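Local coordinates for protein putative dioxygenase (1H-3-hydroxy-4-oxoquinaldine 2,4-dioxygenase) (Mycobacteroides abscessus subsp. abscessus, PDB 6RA3) that cleaves the ring of the Pseudomonas quinolone signal PQS with dioxygen, releasing N-octanoylanthranilate and carbon monoxide, at residues Q162-L165 / D166-Y170. Numbering follows the deposited sequence.
Sequences QAVL and DHVRY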
ATOM      1  N   GLN A 162       2.006  23.970   3.125  1.00 55.99           N
ATOM      2  CA  GLN A 162       1.858  22.723   3.877  1.00 52.38           C
ATOM      3  C   GLN A 162       2.197  21.499   3.029  1.00 51.51           C
ATOM      4  O   GLN A 162       2.769  20.534   3.547  1.00 51.48           O
ATOM      5  CB  GLN A 162       0.434  22.624   4.438  1.00 51.63           C
ATOM      6  CG  GLN A 162       0.260  21.688   5.637  1.00 55.66           C
ATOM      7  CD  GLN A 162       1.076  22.120   6.851  1.00 82.28           C
ATOM      8  OE1 GLN A 162       1.793  23.126   6.807  1.00 70.17           O
ATOM      9  NE2 GLN A 162       0.970  21.360   7.940  1.00 94.18           N
ATOM     10  N   ALA A 163       1.880  21.522   1.729  1.00 48.67           N
ATOM     11  CA  ALA A 163       2.255  20.414   0.850  1.00 52.71           C
ATOM     12  C   ALA A 163       3.769  20.214   0.823  1.00 50.94           C
ATOM     13  O   ALA A 163       4.258  19.086   0.957  1.00 42.91           O
ATOM     14  CB  ALA A 163       1.720  20.649  -0.571  1.00 44.40           C
ATOM     15  N   VAL A 164       4.526  21.295   0.616  1.00 49.22           N
ATOM     16  CA  VAL A 164       5.982  21.184   0.534  1.00 59.57           C
ATOM     17  C   VAL A 164       6.560  20.788   1.892  1.00 53.04           C
ATOM     18  O   VAL A 164       7.384  19.873   1.989  1.00 41.14           O
ATOM     19  CB  VAL A 164       6.603  22.493   0.007  1.00 59.76           C
ATOM     20  CG1 VAL A 164       8.137  22.421   0.013  1.00 64.38           C
ATOM     21  CG2 VAL A 164       6.145  22.760  -1.400  1.00 59.94           C
ATOM     22  N   LEU A 165       6.117  21.451   2.961  1.00 48.27           N
ATOM     23  CA  LEU A 165       6.576  21.093   4.296  1.00 50.39           C
ATOM     24  C   LEU A 165       6.286  19.631   4.608  1.00 50.17           C
ATOM     25  O   LEU A 165       7.183  18.896   5.034  1.00 45.03           O
ATOM     26  CB  LEU A 165       5.919  21.988   5.340  1.00 47.15           C
ATOM     27  CG  LEU A 165       6.417  23.427   5.384  1.00 44.18           C
ATOM     28  CD1 LEU A 165       5.673  24.151   6.467  1.00 43.95           C
ATOM     29  CD2 LEU A 165       7.933  23.498   5.603  1.00 46.55           C
ATOM     30  N   ASP A 166       5.031  19.199   4.427  1.00 46.20           N
ATOM     31  CA  ASP A 166       4.669  17.822   4.750  1.00 43.56           C
ATOM     32  C   ASP A 166       5.494  16.831   3.937  1.00 43.04           C
ATOM     33  O   ASP A 166       5.939  15.804   4.463  1.00 47.07           O
ATOM     34  CB  ASP A 166       3.171  17.600   4.521  1.00 46.29           C
ATOM     35  CG  ASP A 166       2.320  18.086   5.689  1.00 50.78           C
ATOM     36  OD1 ASP A 166       2.878  18.510   6.719  1.00 47.94           O
ATOM     37  OD2 ASP A 166       1.084  18.045   5.578  1.00 47.74           O
ATOM     38  N   HIS A 167       5.740  17.133   2.660  1.00 42.03           N
ATOM     39  CA  HIS A 167       6.475  16.211   1.801  1.00 40.37           C
ATOM     40  C   HIS A 167       7.919  16.046   2.263  1.00 48.36           C
ATOM     41  O   HIS A 167       8.469  14.934   2.238  1.00 43.76           O
ATOM     42  CB  HIS A 167       6.441  16.719   0.379  1.00 38.58           C
ATOM     43  CG  HIS A 167       7.262  15.917  -0.574  1.00 37.97           C
ATOM     44  ND1 HIS A 167       6.796  14.764  -1.167  1.00 40.24           N
ATOM     45  CD2 HIS A 167       8.503  16.121  -1.068  1.00 35.16           C
ATOM     46  CE1 HIS A 167       7.734  14.276  -1.959  1.00 41.89           C
ATOM     47  NE2 HIS A 167       8.773  15.088  -1.923  1.00 37.97           N
ATOM     48  N   VAL A 168       8.548  17.145   2.682  1.00 44.71           N
ATOM     49  CA  VAL A 168       9.944  17.107   3.110  1.00 51.90           C
ATOM     50  C   VAL A 168      10.075  16.487   4.502  1.00 46.45           C
ATOM     51  O   VAL A 168      10.964  15.655   4.738  1.00 41.68           O
ATOM     52  CB  VAL A 168      10.528  18.534   3.065  1.00 49.94           C
ATOM     53  CG1 VAL A 168      11.928  18.557   3.660  1.00 53.39           C
ATOM     54  CG2 VAL A 168      10.552  19.040   1.650  1.00 42.36           C
ATOM     55  N   ARG A 169       9.198  16.890   5.435  1.00 42.87           N
ATOM     56  CA  ARG A 169       9.270  16.439   6.819  1.00 43.40           C
ATOM     57  C   ARG A 169       8.808  14.988   6.982  1.00 49.33           C
ATOM     58  O   ARG A 169       9.344  14.254   7.822  1.00 43.63           O
ATOM     59  CB  ARG A 169       8.409  17.342   7.694  1.00 42.00           C
ATOM     60  CG  ARG A 169       8.938  18.782   7.847  1.00 52.29           C
ATOM     61  CD  ARG A 169       8.146  19.572   8.906  1.00 53.50           C
ATOM     62  NE  ARG A 169       6.735  19.709   8.532  1.00 66.54           N
ATOM     63  CZ  ARG A 169       5.823  20.387   9.230  1.00 59.97           C
ATOM     64  NH1 ARG A 169       6.163  21.007  10.352  1.00 62.59           N
ATOM     65  NH2 ARG A 169       4.564  20.449   8.798  1.00 55.33           N
ATOM     66  N   TYR A 170       7.805  14.563   6.208  1.00 41.96           N
ATOM     67  CA  TYR A 170       7.033  13.362   6.527  1.00 42.28           C
ATOM     68  C   TYR A 170       6.982  12.311   5.418  1.00 46.55           C
ATOM     69  O   TYR A 170       6.783  11.124   5.703  1.00 42.56           O
ATOM     70  CB  TYR A 170       5.597  13.758   6.881  1.00 41.90           C
ATOM     71  CG  TYR A 170       5.458  14.724   8.046  1.00 44.24           C
ATOM     72  CD1 TYR A 170       6.210  14.565   9.196  1.00 44.53           C
ATOM     73  CD2 TYR A 170       4.552  15.780   8.004  1.00 46.97           C
ATOM     74  CE1 TYR A 170       6.074  15.422  10.264  1.00 42.32           C
ATOM     75  CE2 TYR A 170       4.412  16.649   9.084  1.00 45.50           C
ATOM     76  CZ  TYR A 170       5.186  16.466  10.201  1.00 42.63           C
ATOM     77  OH  TYR A 170       5.080  17.295  11.292  1.00 47.63           O
TER
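Four successive i to i+4 hydrogen bonds join 162-165 to 166-170, from Asp166 N to Gln162 O (2.8 Å) through Arg169 N to Leu165 O (2.9 Å), forming the short alpha helix 162-170 of this alpha/beta-hydrolase-fold enzyme. On one flank, Gln162, Asp166 and Arg169 gather their polar ends. Gln162 bends at chi2 (62°), which brings its amide across the Asp166 carboxylate, the two planes 67° apart and Gln162 NE2 3.6 Å from Asp166 OD1. Asp166 OD1 also takes a weak hydrogen bond, part of a salt bridge, from Arg169 NH2 at 3.3 Å. Arg169 starts back toward the preceding turn at chi1 (-68°, CG beside the backbone N), and a bend at chi3 carries the guanidinium on toward Asp166; Arg169 NE lies 3.6 Å from Leu165 O, which is taken by Arg169 N, and has no hydrogen-bond partner although buried. Tyr170 OH lies over one face of the guanidinium, while the Tyr170 ring makes a cation-pi contact with Arg46 of the second subunit. The other flank faces the protein interior: Val164 packs on Leu156, Ile250 and Phe247, its side chain about 7 Å from that of the active-site His246, and His167 NE2 is hydrogen-bonded to His33 ND1. One turn along, Val168 CG2 lies 4.5 Å from Val164 CG1.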